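Local coordinates for putative metal-dependent phosphoesterase (Bifidobacterium adolescentis, PDB 3O0F), which hydrolyses phosphoesters with three bound metal ions, holds AMP in its active site and possibly acts as a 5'-3' exonuclease on RNA and DNA, at residues K115-R120 with Y176-P181; D124-W129 with A156-T161; I144-I149 with V170-K175. One frame throughout, in Å; residues are numbered along the deposited sequence.

Contact 1 of 3, residues K115-R120 with Y176-P181; sequences KRMVER and YYIPTP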
loop_
_atom_site.group_PDB
_atom_site.type_symbol
_atom_site.label_atom_id
_atom_site.label_comp_id
_atom_site.label_asym_id
_atom_site.label_seq_id
_atom_site.Cartn_x
_atom_site.Cartn_y
_atom_site.Cartn_z
ATOM N N LYS A 115 15.756 6.681 -10.109
ATOM C CA LYS A 115 16.655 7.502 -10.921
ATOM C C LYS A 115 17.444 6.632 -11.902
ATOM O O LYS A 115 17.554 6.961 -13.064
ATOM C CB LYS A 115 17.651 8.261 -10.049
ATOM C CG LYS A 115 17.120 9.487 -9.369
ATOM C CD LYS A 115 18.231 10.176 -8.543
ATOM C CE LYS A 115 17.846 11.599 -8.130
ATOM N NZ LYS A 115 18.573 12.039 -6.900
ATOM N N ARG A 116 17.985 5.509 -11.434
ATOM C CA ARG A 116 18.832 4.673 -12.307
ATOM C C ARG A 116 17.984 4.064 -13.408
ATOM O O ARG A 116 18.427 3.975 -14.533
ATOM C CB ARG A 116 19.595 3.593 -11.525
ATOM C CG ARG A 116 20.917 4.110 -10.895
ATOM C CD ARG A 116 21.692 3.035 -10.112
ATOM N NE ARG A 116 20.991 2.651 -8.877
ATOM C CZ ARG A 116 20.769 1.397 -8.456
ATOM N NH1 ARG A 116 21.226 0.350 -9.156
ATOM N NH2 ARG A 116 20.091 1.189 -7.312
HETATM N N MSE A 117 16.743 3.705 -13.086
HETATM C CA MSE A 117 15.787 3.259 -14.100
HETATM C C MSE A 117 15.488 4.305 -15.139
HETATM O O MSE A 117 15.399 3.971 -16.306
HETATM C CB MSE A 117 14.478 2.832 -13.463
HETATM C CG MSE A 117 14.552 1.460 -12.891
HETATM SE SE MSE A 117 12.805 0.764 -12.435
HETATM C CE MSE A 117 11.836 0.881 -14.162
ATOM N N VAL A 118 15.295 5.565 -14.718
ATOM C CA VAL A 118 15.010 6.631 -15.668
ATOM C C VAL A 118 16.274 6.892 -16.529
ATOM O O VAL A 118 16.171 7.146 -17.721
ATOM C CB VAL A 118 14.471 7.904 -14.966
ATOM C CG1 VAL A 118 14.220 8.997 -15.978
ATOM C CG2 VAL A 118 13.182 7.601 -14.225
ATOM N N GLU A 119 17.469 6.775 -15.938
ATOM C CA GLU A 119 18.702 7.008 -16.698
ATOM C C GLU A 119 18.707 6.032 -17.891
ATOM O O GLU A 119 18.989 6.444 -19.009
ATOM C CB GLU A 119 19.967 6.836 -15.823
ATOM C CG GLU A 119 21.227 7.529 -16.391
ATOM N N ARG A 120 18.341 4.762 -17.651
ATOM C CA ARG A 120 18.346 3.728 -18.702
ATOM C C ARG A 120 17.222 3.965 -19.698
ATOM O O ARG A 120 17.424 3.953 -20.915
ATOM C CB ARG A 120 18.153 2.331 -18.090
ATOM C CG ARG A 120 19.268 1.861 -17.175
ATOM C CD ARG A 120 18.882 0.531 -16.552
ATOM N NE ARG A 120 19.913 -0.039 -15.686
ATOM C CZ ARG A 120 19.844 -1.267 -15.176
ATOM N NH1 ARG A 120 18.797 -2.056 -15.445
ATOM N NH2 ARG A 120 20.823 -1.711 -14.396
ATOM N N TYR A 176 14.788 -2.685 -18.387
ATOM C CA TYR A 176 14.980 -1.437 -17.642
ATOM C C TYR A 176 14.730 -1.634 -16.146
ATOM O O TYR A 176 15.240 -0.879 -15.323
ATOM C CB TYR A 176 14.025 -0.364 -18.159
ATOM C CG TYR A 176 14.069 -0.153 -19.662
ATOM C CD1 TYR A 176 15.137 0.514 -20.257
ATOM C CD2 TYR A 176 13.030 -0.612 -20.486
ATOM C CE1 TYR A 176 15.180 0.713 -21.649
ATOM C CE2 TYR A 176 13.061 -0.418 -21.869
ATOM C CZ TYR A 176 14.140 0.243 -22.446
ATOM O OH TYR A 176 14.189 0.436 -23.821
ATOM N N TYR A 177 13.928 -2.633 -15.801
ATOM C CA TYR A 177 13.565 -2.872 -14.400
ATOM C C TYR A 177 14.767 -3.068 -13.476
ATOM O O TYR A 177 15.679 -3.820 -13.793
ATOM C CB TYR A 177 12.644 -4.082 -14.299
ATOM C CG TYR A 177 12.207 -4.379 -12.892
ATOM C CD1 TYR A 177 11.320 -3.525 -12.245
ATOM C CD2 TYR A 177 12.673 -5.507 -12.199
ATOM C CE1 TYR A 177 10.895 -3.768 -10.972
ATOM C CE2 TYR A 177 12.248 -5.766 -10.888
ATOM C CZ TYR A 177 11.364 -4.873 -10.282
ATOM O OH TYR A 177 10.909 -5.060 -9.000
ATOM N N ILE A 178 14.761 -2.374 -12.337
ATOM C CA ILE A 178 15.657 -2.672 -11.201
ATOM C C ILE A 178 14.810 -2.925 -9.928
ATOM O O ILE A 178 13.838 -2.225 -9.700
ATOM C CB ILE A 178 16.627 -1.514 -10.941
ATOM C CG1 ILE A 178 17.365 -1.123 -12.231
ATOM C CG2 ILE A 178 17.604 -1.895 -9.831
ATOM C CD1 ILE A 178 18.301 0.064 -12.088
ATOM N N PRO A 179 15.138 -3.965 -9.133
ATOM C CA PRO A 179 14.381 -4.138 -7.890
ATOM C C PRO A 179 14.832 -3.132 -6.817
ATOM O O PRO A 179 16.009 -2.710 -6.802
ATOM C CB PRO A 179 14.695 -5.597 -7.475
ATOM C CG PRO A 179 15.967 -5.926 -8.107
ATOM C CD PRO A 179 16.142 -5.029 -9.326
ATOM N N THR A 180 13.925 -2.742 -5.940
ATOM C CA THR A 180 14.315 -1.877 -4.821
ATOM C C THR A 180 14.821 -2.728 -3.647
ATOM O O THR A 180 14.120 -3.647 -3.229
ATOM C CB THR A 180 13.150 -1.009 -4.291
ATOM O OG1 THR A 180 12.589 -0.231 -5.347
ATOM C CG2 THR A 180 13.666 -0.064 -3.214
ATOM N N PRO A 181 16.010 -2.401 -3.089
ATOM C CA PRO A 181 16.417 -3.068 -1.826
ATOM C C PRO A 181 15.314 -2.854 -0.752
ATOM O O PRO A 181 14.866 -1.717 -0.550
ATOM C CB PRO A 181 17.710 -2.351 -1.429
ATOM C CG PRO A 181 18.216 -1.726 -2.732
ATOM C CD PRO A 181 16.980 -1.374 -3.513
#
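Ile-178 points at the helix segment 115-120 and meets three of its side chains. Its CD1 lies 3.7 Å above the guanidinium plane of Arg-120, over the centre of the group. The Arg-120 chain is extended from CG to NE (chi2 175°, chi3 178°), which carries the flat group out from the helix to the isoleucine. Ile-178 CG1 touches the same face, 3.6 Å from Arg-120 NH1. From another direction Arg-116 crosses Ile-178 at about a right angle, with CB 3.8 Å from Ile-178 CD1.

Met-117, a selenomethionine, packs mainly on the backbone. Its CG sits 3.4 Å from Tyr-176 O, and SE is 3.7 Å from Ile-178 N. A bend at chi3 (57°) brings CE alongside Tyr-177 CA at 4.1 Å. The Met-117 and Ile-178 side chains run past each other in opposite directions, with Met-117 CG against Ile-178 CG1. The selenomethionine also packs on Arg-146 and Ile-149 of helix 146-155, so it fills the joint between two helices and the loop.

Tyr-176 completes the contact near the helix end. Its CD1 lies 4.1 Å from Arg-120 CB, and its OH is hydrogen-bonded to Asp-124. No hydrogen bond joins the two segments. The buried centre is apolar, while Arg-120 is on the exposed side. Just beyond, Ile-178 O accepts a bond from Arg-113, which binds AMP, and Tyr-177 packs on Arg-146. The contact is a loop laid over the long helix 97-124, in the helical part of this PHP-family protein, beside its AMP-phosphate pocket.

Contact 2 of 3, residues D124-W129 with A156-T161; sequences DFPITW and AGVYET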
loop_
_atom_site.group_PDB
_atom_site.type_symbol
_atom_site.label_atom_id
_atom_site.label_comp_id
_atom_site.label_asym_id
_atom_site.label_seq_id
_atom_site.Cartn_x
_atom_site.Cartn_y
_atom_site.Cartn_z
ATOM N N ASP A 124 16.249 5.286 -24.515
ATOM C CA ASP A 124 15.329 4.770 -25.532
ATOM C C ASP A 124 14.004 5.506 -25.640
ATOM O O ASP A 124 13.282 5.288 -26.596
ATOM C CB ASP A 124 15.065 3.285 -25.274
ATOM C CG ASP A 124 16.333 2.459 -25.330
ATOM O OD1 ASP A 124 17.275 2.889 -26.014
ATOM O OD2 ASP A 124 16.403 1.401 -24.681
ATOM N N PHE A 125 13.666 6.345 -24.657
ATOM C CA PHE A 125 12.362 7.016 -24.617
ATOM C C PHE A 125 12.530 8.510 -24.330
ATOM O O PHE A 125 13.486 8.922 -23.695
ATOM C CB PHE A 125 11.474 6.408 -23.528
ATOM C CG PHE A 125 11.052 4.989 -23.791
ATOM C CD1 PHE A 125 9.979 4.712 -24.623
ATOM C CD2 PHE A 125 11.711 3.923 -23.170
ATOM C CE1 PHE A 125 9.579 3.384 -24.861
ATOM C CE2 PHE A 125 11.318 2.588 -23.400
ATOM C CZ PHE A 125 10.256 2.325 -24.253
ATOM N N PRO A 126 11.570 9.325 -24.753
ATOM C CA PRO A 126 11.697 10.766 -24.474
ATOM C C PRO A 126 11.201 11.097 -23.065
ATOM O O PRO A 126 10.108 11.649 -22.908
ATOM C CB PRO A 126 10.792 11.397 -25.531
ATOM C CG PRO A 126 9.684 10.371 -25.706
ATOM C CD PRO A 126 10.324 9.007 -25.482
ATOM N N ILE A 127 12.016 10.747 -22.065
ATOM C CA ILE A 127 11.751 11.038 -20.652
ATOM C C ILE A 127 13.042 11.534 -20.024
ATOM O O ILE A 127 14.132 11.099 -20.409
ATOM C CB ILE A 127 11.289 9.789 -19.888
ATOM C CG1 ILE A 127 9.792 9.569 -20.098
ATOM C CG2 ILE A 127 11.564 9.921 -18.377
ATOM C CD1 ILE A 127 8.938 10.640 -19.507
ATOM N N THR A 128 12.921 12.457 -19.073
ATOM C CA THR A 128 14.067 12.948 -18.303
ATOM C C THR A 128 13.703 12.802 -16.846
ATOM O O THR A 128 12.535 12.595 -16.500
ATOM C CB THR A 128 14.362 14.437 -18.628
ATOM O OG1 THR A 128 13.240 15.253 -18.245
ATOM C CG2 THR A 128 14.638 14.643 -20.168
ATOM N N TRP A 129 14.688 12.923 -15.978
ATOM C CA TRP A 129 14.416 12.913 -14.559
ATOM C C TRP A 129 13.391 13.984 -14.223
ATOM O O TRP A 129 12.461 13.721 -13.463
ATOM C CB TRP A 129 15.704 13.055 -13.740
ATOM C CG TRP A 129 15.472 12.931 -12.263
ATOM C CD1 TRP A 129 15.788 13.851 -11.299
ATOM C CD2 TRP A 129 14.831 11.842 -11.583
ATOM N NE1 TRP A 129 15.394 13.395 -10.063
ATOM C CE2 TRP A 129 14.813 12.163 -10.205
ATOM C CE3 TRP A 129 14.292 10.618 -12.001
ATOM C CZ2 TRP A 129 14.270 11.310 -9.243
ATOM C CZ3 TRP A 129 13.757 9.761 -11.034
ATOM C CH2 TRP A 129 13.758 10.116 -9.673
ATOM N N ALA A 156 4.365 12.103 -21.702
ATOM C CA ALA A 156 5.220 12.263 -22.879
ATOM C C ALA A 156 4.581 11.654 -24.133
ATOM O O ALA A 156 5.095 11.817 -25.235
ATOM C CB ALA A 156 6.599 11.629 -22.629
ATOM N N GLY A 157 3.483 10.930 -23.958
ATOM C CA GLY A 157 2.714 10.399 -25.071
ATOM C C GLY A 157 3.130 9.014 -25.528
ATOM O O GLY A 157 2.669 8.554 -26.568
ATOM N N VAL A 158 3.979 8.334 -24.760
ATOM C CA VAL A 158 4.497 7.035 -25.175
ATOM C C VAL A 158 3.463 5.932 -24.986
ATOM O O VAL A 158 3.457 4.964 -25.754
ATOM C CB VAL A 158 5.773 6.657 -24.398
ATOM C CG1 VAL A 158 6.270 5.244 -24.806
ATOM C CG2 VAL A 158 6.865 7.682 -24.625
ATOM N N TYR A 159 2.622 6.060 -23.946
ATOM C CA TYR A 159 1.554 5.079 -23.618
ATOM C C TYR A 159 0.230 5.803 -23.337
ATOM O O TYR A 159 0.244 6.979 -22.991
ATOM C CB TYR A 159 1.934 4.238 -22.392
ATOM C CG TYR A 159 3.147 3.364 -22.572
ATOM C CD1 TYR A 159 3.093 2.198 -23.357
ATOM C CD2 TYR A 159 4.350 3.674 -21.929
ATOM C CE1 TYR A 159 4.229 1.369 -23.501
ATOM C CE2 TYR A 159 5.480 2.866 -22.082
ATOM C CZ TYR A 159 5.405 1.717 -22.871
ATOM O OH TYR A 159 6.517 0.948 -23.027
ATOM N N GLU A 160 -0.903 5.116 -23.488
ATOM C CA GLU A 160 -2.223 5.760 -23.266
ATOM C C GLU A 160 -2.543 5.856 -21.760
ATOM O O GLU A 160 -3.006 6.897 -21.282
ATOM C CB GLU A 160 -3.358 5.007 -23.990
ATOM N N THR A 161 -2.287 4.768 -21.035
ATOM C CA THR A 161 -2.602 4.660 -19.608
ATOM C C THR A 161 -1.351 4.290 -18.801
ATOM O O THR A 161 -0.369 3.775 -19.334
ATOM C CB THR A 161 -3.734 3.606 -19.388
ATOM O OG1 THR A 161 -4.309 3.749 -18.086
ATOM C CG2 THR A 161 -3.242 2.214 -19.506
#
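Phe-125 and Val-158 form the closely packed part of this contact. Val-158 CG1 is anti to the backbone N (chi1 177°) and meets the Phe-125 ring at CD1, 3.8 Å away. The same methyl lies 3.7 Å above the plane of the Tyr-159 ring, offset toward its rim. CG1 thus touches two aromatic rings. Tyr-159 is fixed by its OH, which bonds to Asp-168 and to the backbone N of Ala-169. Phe-125 also packs on Leu-153 of helix 146-155.

The other branch, Val-158 CG2, reaches the Pro-126 ring, 3.8 Å from CD. Trimming this valine to an alanine is likely to open a gap between the Phe-125 and Tyr-159 rings and to leave the Pro-126 ring without its partner.

The solvent side lies at Pro-126 and Ala-156, both exposed, where the contact is thin. There the Ala-156 methyl CB meets just Pro-126 O, at 3.5 Å, and Ile-127 CD1, at 4.0 Å. No hydrogen bond links the segments.

Both backbones are turning here. Pro-126 is the centre of an inverse gamma turn, with Ile-127 N bonded to Phe-125 O at 2.9 Å. Gly-157 has positive phi and ends helix 146-155 in a Schellman motif.

Contact 3 of 3, residues I144-I149 with V170-K175; sequences IGRPHI and VSAKSK. With AMP (adenosine monophosphate), chain B.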
loop_
_atom_site.group_PDB
_atom_site.type_symbol
_atom_site.label_atom_id
_atom_site.label_comp_id
_atom_site.label_asym_id
_atom_site.label_seq_id
_atom_site.Cartn_x
_atom_site.Cartn_y
_atom_site.Cartn_z
ATOM N N ILE A 144 8.507 7.845 -4.041
ATOM C CA ILE A 144 8.612 7.672 -5.483
ATOM C C ILE A 144 8.748 6.196 -5.874
ATOM O O ILE A 144 9.280 5.381 -5.128
ATOM C CB ILE A 144 9.852 8.393 -5.992
ATOM C CG1 ILE A 144 9.730 8.733 -7.489
ATOM C CG2 ILE A 144 11.095 7.521 -5.724
ATOM C CD1 ILE A 144 10.805 9.730 -7.999
ATOM N N GLY A 145 8.315 5.857 -7.076
ATOM C CA GLY A 145 8.552 4.523 -7.588
ATOM C C GLY A 145 8.209 4.449 -9.056
ATOM O O GLY A 145 8.138 5.471 -9.738
ATOM N N ARG A 146 7.989 3.229 -9.543
ATOM C CA ARG A 146 7.638 3.030 -10.965
ATOM C C ARG A 146 6.379 3.749 -11.445
ATOM O O ARG A 146 6.342 4.179 -12.603
ATOM C CB ARG A 146 7.612 1.538 -11.317
ATOM C CG ARG A 146 9.024 0.934 -11.416
ATOM C CD ARG A 146 9.028 -0.496 -10.968
ATOM N NE ARG A 146 8.251 -1.353 -11.826
ATOM C CZ ARG A 146 7.496 -2.378 -11.440
ATOM N NH1 ARG A 146 7.331 -2.697 -10.171
ATOM N NH2 ARG A 146 6.852 -3.076 -12.363
ATOM N N PRO A 147 5.335 3.887 -10.605
ATOM C CA PRO A 147 4.174 4.618 -11.118
ATOM C C PRO A 147 4.439 6.027 -11.630
ATOM O O PRO A 147 3.785 6.443 -12.569
ATOM C CB PRO A 147 3.238 4.677 -9.909
ATOM C CG PRO A 147 3.519 3.439 -9.193
ATOM C CD PRO A 147 5.029 3.287 -9.286
ATOM N N HIS A 148 5.377 6.739 -11.010
ATOM C CA HIS A 148 5.757 8.059 -11.431
ATOM C C HIS A 148 6.521 8.050 -12.750
ATOM O O HIS A 148 6.366 8.963 -13.537
ATOM C CB HIS A 148 6.559 8.773 -10.328
ATOM C CG HIS A 148 5.831 8.811 -9.022
ATOM N ND1 HIS A 148 6.016 7.860 -8.047
ATOM C CD2 HIS A 148 4.858 9.632 -8.568
ATOM C CE1 HIS A 148 5.184 8.090 -7.048
ATOM N NE2 HIS A 148 4.493 9.183 -7.329
ATOM N N ILE A 149 7.333 7.023 -12.980
ATOM C CA ILE A 149 7.908 6.783 -14.294
ATOM C C ILE A 149 6.802 6.509 -15.319
ATOM O O ILE A 149 6.786 7.108 -16.391
ATOM C CB ILE A 149 8.891 5.579 -14.337
ATOM C CG1 ILE A 149 10.008 5.704 -13.297
ATOM C CG2 ILE A 149 9.511 5.451 -15.754
ATOM C CD1 ILE A 149 11.059 4.571 -13.371
ATOM N N VAL A 170 7.929 -0.411 -18.294
ATOM C CA VAL A 170 8.012 -0.277 -16.836
ATOM C C VAL A 170 7.714 -1.616 -16.134
ATOM O O VAL A 170 7.821 -1.714 -14.929
ATOM C CB VAL A 170 7.033 0.812 -16.342
ATOM C CG1 VAL A 170 7.254 1.110 -14.888
ATOM C CG2 VAL A 170 7.184 2.078 -17.189
ATOM N N SER A 171 7.345 -2.640 -16.909
ATOM C CA SER A 171 7.148 -3.998 -16.408
ATOM C C SER A 171 8.361 -4.521 -15.660
ATOM O O SER A 171 9.492 -4.203 -16.015
ATOM C CB SER A 171 6.882 -4.951 -17.585
ATOM O OG SER A 171 6.616 -6.250 -17.095
ATOM N N ALA A 172 8.120 -5.362 -14.654
ATOM C CA ALA A 172 9.187 -6.044 -13.923
ATOM C C ALA A 172 10.002 -7.018 -14.790
ATOM O O ALA A 172 11.165 -7.284 -14.507
ATOM C CB ALA A 172 8.608 -6.760 -12.681
ATOM N N LYS A 173 9.406 -7.505 -15.876
ATOM C CA LYS A 173 10.111 -8.362 -16.842
ATOM C C LYS A 173 11.126 -7.600 -17.712
ATOM O O LYS A 173 12.052 -8.206 -18.265
ATOM C CB LYS A 173 9.106 -9.060 -17.761
ATOM C CG LYS A 173 8.211 -8.084 -18.566
ATOM C CD LYS A 173 8.135 -8.396 -20.075
ATOM C CE LYS A 173 7.362 -7.307 -20.858
ATOM N NZ LYS A 173 8.228 -6.126 -21.154
ATOM N N SER A 174 10.961 -6.282 -17.846
ATOM C CA SER A 174 11.699 -5.540 -18.867
ATOM C C SER A 174 13.177 -5.386 -18.517
ATOM O O SER A 174 13.590 -5.572 -17.388
ATOM C CB SER A 174 11.061 -4.164 -19.144
ATOM O OG SER A 174 11.653 -3.156 -18.353
ATOM N N LYS A 175 13.966 -5.047 -19.522
ATOM C CA LYS A 175 15.397 -4.847 -19.359
ATOM C C LYS A 175 15.760 -3.581 -18.566
ATOM O O LYS A 175 16.916 -3.400 -18.171
ATOM C CB LYS A 175 16.061 -4.804 -20.741
ATOM C CG LYS A 175 15.615 -3.648 -21.663
ATOM C CD LYS A 175 16.660 -3.402 -22.802
ATOM C CE LYS A 175 16.485 -2.036 -23.472
ATOM N NZ LYS A 175 17.638 -1.599 -24.345
HETATM P P AMP B . 7.645 -0.123 -7.391
HETATM O O1P AMP B . 7.363 -0.427 -5.965
HETATM O O2P AMP B . 8.328 1.216 -7.496
HETATM O O3P AMP B . 8.347 -1.245 -8.160
HETATM O "O5'" AMP B . 6.219 0.071 -8.101
HETATM C "C5'" AMP B . 5.350 -1.025 -8.249
HETATM C "C4'" AMP B . 4.007 -0.582 -7.757
HETATM O "O4'" AMP B . 3.306 0.249 -8.722
HETATM C "C3'" AMP B . 3.119 -1.784 -7.456
HETATM O "O3'" AMP B . 3.001 -1.921 -6.046
HETATM C "C2'" AMP B . 1.817 -1.272 -8.048
HETATM O "O2'" AMP B . 0.577 -1.978 -8.000
HETATM C "C1'" AMP B . 1.940 0.221 -8.311
HETATM N N9 AMP B . 0.996 0.711 -9.333
HETATM C C8 AMP B . 0.345 1.875 -9.265
HETATM N N7 AMP B . -0.435 2.038 -10.355
HETATM C C5 AMP B . -0.284 0.960 -11.140
HETATM C C6 AMP B . -0.821 0.496 -12.430
HETATM N N6 AMP B . -1.726 1.244 -13.142
HETATM N N1 AMP B . -0.368 -0.688 -12.888
HETATM C C2 AMP B . 0.522 -1.453 -12.231
HETATM N N3 AMP B . 1.043 -1.094 -11.050
HETATM C C4 AMP B . 0.674 0.077 -10.463
#
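The backbones come nearest at Arg-146 and Val-170, with CA atoms 6.7 Å apart, where the start of helix 146-155 faces a loop that then makes a type I turn from Ser-171 to Ser-174. Arg-146 carries the contact. Its side chain slides past Val-170, with CB 3.6 Å from Val-170 CG1. Bends at chi2 and chi3 (65°) then turn the guanidinium back to the loop carbonyl. Val-170 O takes two bonds side-on, from Arg-146 NE at 3.2 Å and from Arg-146 NH2 at 3.1 Å. The oxygen lies in the guanidinium plane, and this double grip fixes the rotation of the group.

The remaining nitrogen faces the ligand. Arg-146 NH1 donates to AMP O3P at 2.7 Å in a nearly straight bond (173°), also in the guanidinium plane. The backbone N of Arg-146 bonds to AMP O2P at 2.9 Å. One residue thus holds two oxygens of one phosphate, at the N-terminal end of a helix. This is the AMP-phosphate pocket of a PHP-family active site. Arg-110 and Arg-113 also hydrogen-bond to AMP. Clustered arginines here probably balance the phosphate charge.

Gly-145 CA lies against AMP O2P, and a CB there would clash with that oxygen. Its backbone N bonds to His-148 ND1, and His-148 NE2 is bonded to Ser-24 O, so both ring nitrogens are bonded, which probably helps hold Gly-145 in place. Pro-147 CG touches the ribose at O4', 3.2 Å away, and its ring also packs on Phe-166. One turn on, Ile-149 CG2 lies 4.3 Å from Val-170 CG2 and its side chain rests on helix 97-124.

Overall arrangement
All three contacts lie in the helical region that runs between strand 83-90 and strand 198-201, on the same side of the chain's centre. Contact 1 encloses the other two along the chain. Contacts 2 and 3 cross, since their segments alternate. Centres of contacts 1 and 3 are about 8 Å apart, those of 2 and 3 about 12 Å, and those of 1 and 2 about 15 Å. Helix 97-124 carries one side of contact 1 and runs on into contact 2, and helix 146-155 joins contact 3 to contact 2. Trp-129 packs on Ile-144 between those two contacts. Contact 3 reaches AMP directly, contact 1 flanks it, and contact 2 lies outermost, at the surface.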